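Local coordinates for protein agarase (Microbulbifer thermotolerans, PDB 3WZ1) that hydrolyses the beta-1,4-galactosidic linkages of agarose in endo fashion through its family 16 catalytic domain, yielding mainly neoagarotetraose, at residues A[92-97]-A[232-237]. Sequence-based numbering, arbitrary orientation.
Sequences ITSKAP and MYAIIN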
# COMPACT_ATOMS: atom_id res chain seq x y z
N ILE A 92 -7.75 6.35 0.81
CA ILE A 92 -8.93 5.81 0.12
C ILE A 92 -8.91 4.29 0.27
O ILE A 92 -7.84 3.67 0.44
CB ILE A 92 -9.02 6.26 -1.37
CG1 ILE A 92 -8.08 5.44 -2.28
CG2 ILE A 92 -8.80 7.76 -1.51
CD1 ILE A 92 -8.33 5.72 -3.75
N THR A 93 -10.11 3.70 0.24
CA THR A 93 -10.30 2.27 0.42
C THR A 93 -11.27 1.75 -0.64
O THR A 93 -12.24 2.43 -1.00
CB THR A 93 -10.84 1.97 1.85
OG1 THR A 93 -9.88 2.37 2.83
CG2 THR A 93 -11.14 0.52 2.04
N SER A 94 -11.02 0.55 -1.15
CA SER A 94 -11.95 -0.05 -2.11
C SER A 94 -13.30 -0.35 -1.44
O SER A 94 -13.37 -0.70 -0.27
CB SER A 94 -11.36 -1.32 -2.74
OG SER A 94 -11.18 -2.38 -1.82
N LYS A 95 -14.37 -0.19 -2.20
CA LYS A 95 -15.70 -0.50 -1.68
C LYS A 95 -15.92 -2.01 -1.54
O LYS A 95 -16.68 -2.45 -0.66
CB LYS A 95 -16.78 0.12 -2.57
CG LYS A 95 -16.82 1.62 -2.44
CD LYS A 95 -17.99 2.25 -3.17
CE LYS A 95 -18.28 3.67 -2.68
NZ LYS A 95 -19.42 4.23 -3.47
N ALA A 96 -15.24 -2.79 -2.37
CA ALA A 96 -15.33 -4.24 -2.33
C ALA A 96 -13.94 -4.83 -2.12
O ALA A 96 -12.97 -4.23 -2.54
CB ALA A 96 -15.91 -4.75 -3.63
N PRO A 97 -13.86 -6.01 -1.48
CA PRO A 97 -12.59 -6.65 -1.22
C PRO A 97 -12.19 -7.64 -2.30
O PRO A 97 -13.01 -8.00 -3.16
CB PRO A 97 -12.86 -7.40 0.07
CG PRO A 97 -14.29 -7.84 -0.08
CD PRO A 97 -14.98 -6.76 -0.85
N MET A 232 -9.81 -9.13 1.49
CA MET A 232 -9.12 -7.93 1.95
C MET A 232 -9.43 -6.74 1.06
O MET A 232 -9.48 -6.86 -0.17
CB MET A 232 -7.60 -8.12 1.98
CG MET A 232 -7.14 -9.21 2.92
SD MET A 232 -5.34 -9.27 2.98
CE MET A 232 -5.11 -10.86 3.77
N TYR A 233 -9.60 -5.59 1.70
CA TYR A 233 -9.88 -4.34 1.00
C TYR A 233 -8.56 -3.68 0.61
O TYR A 233 -7.59 -3.71 1.38
CB TYR A 233 -10.71 -3.39 1.88
CG TYR A 233 -12.07 -3.98 2.16
CD1 TYR A 233 -12.26 -4.88 3.20
CD2 TYR A 233 -13.14 -3.67 1.33
CE1 TYR A 233 -13.49 -5.47 3.40
CE2 TYR A 233 -14.38 -4.26 1.53
CZ TYR A 233 -14.53 -5.14 2.57
OH TYR A 233 -15.76 -5.75 2.77
N ALA A 234 -8.54 -3.09 -0.58
CA ALA A 234 -7.39 -2.29 -1.02
C ALA A 234 -7.41 -0.93 -0.36
O ALA A 234 -8.45 -0.26 -0.36
CB ALA A 234 -7.43 -2.15 -2.53
N ILE A 235 -6.26 -0.50 0.16
CA ILE A 235 -6.14 0.78 0.83
C ILE A 235 -4.91 1.49 0.29
O ILE A 235 -3.83 0.91 0.17
CB ILE A 235 -6.01 0.60 2.37
CG1 ILE A 235 -7.16 -0.29 2.90
CG2 ILE A 235 -5.97 1.94 3.07
CD1 ILE A 235 -6.96 -0.74 4.34
N ILE A 236 -5.10 2.76 -0.02
CA ILE A 236 -4.00 3.62 -0.46
C ILE A 236 -3.98 4.77 0.51
O ILE A 236 -4.97 5.50 0.62
CB ILE A 236 -4.18 4.12 -1.89
CG1 ILE A 236 -4.38 2.95 -2.88
CG2 ILE A 236 -2.97 4.97 -2.29
CD1 ILE A 236 -5.04 3.37 -4.18
N ASN A 237 -2.89 4.95 1.24
CA ASN A 237 -2.85 6.02 2.21
C ASN A 237 -1.44 6.51 2.45
O ASN A 237 -0.49 5.96 1.88
CB ASN A 237 -3.54 5.60 3.53
CG ASN A 237 -2.71 4.67 4.39
OD1 ASN A 237 -1.48 4.63 4.28
ND2 ASN A 237 -3.36 3.93 5.26
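Tyr233 lies alongside Pro97, and its CB starts 3.9 Å from Thr93 CG2 and equally near Ser94 OG. CG leaves anti to the carbonyl carbon (chi1 -65°), which brings the ring alongside Pro97, with one edge toward the carbonyl oxygens of Ser94 and Lys95. Tyr233 CD2 then meets Ser94 O at 3.4 Å, close to the ring plane, and Lys95 O lies in that plane at the same edge. Over one face Pro97 CB stands 3.7 Å from the ring centroid, only 8° off the normal, a CH-pi contact; Pro97 CD reaches Tyr233 CE2 at 3.5 Å, and Pro97 CG and CD both come near Tyr233 OH from that same face. The scaffold is the beta-jelly roll of family 16, in which strands 87-94 and 232-239 run antiparallel as neighbours, Tyr233 and Ile235 continuing the pairing to strand 116-123. Ile92 and Ile236 exchange two backbone hydrogen bonds and lay their side chains side by side against Leu74. Further along, Ser94 N donates to Ala234 O at 2.8 Å, but Ala234 N turns to the side chain, Ser94 OG, at 3.0 Å. That hydroxyl, placed between backbone N and carbonyl carbon (chi1 66°), gives its own proton to Ala96 O, 2.7 Å from Ser94 OG.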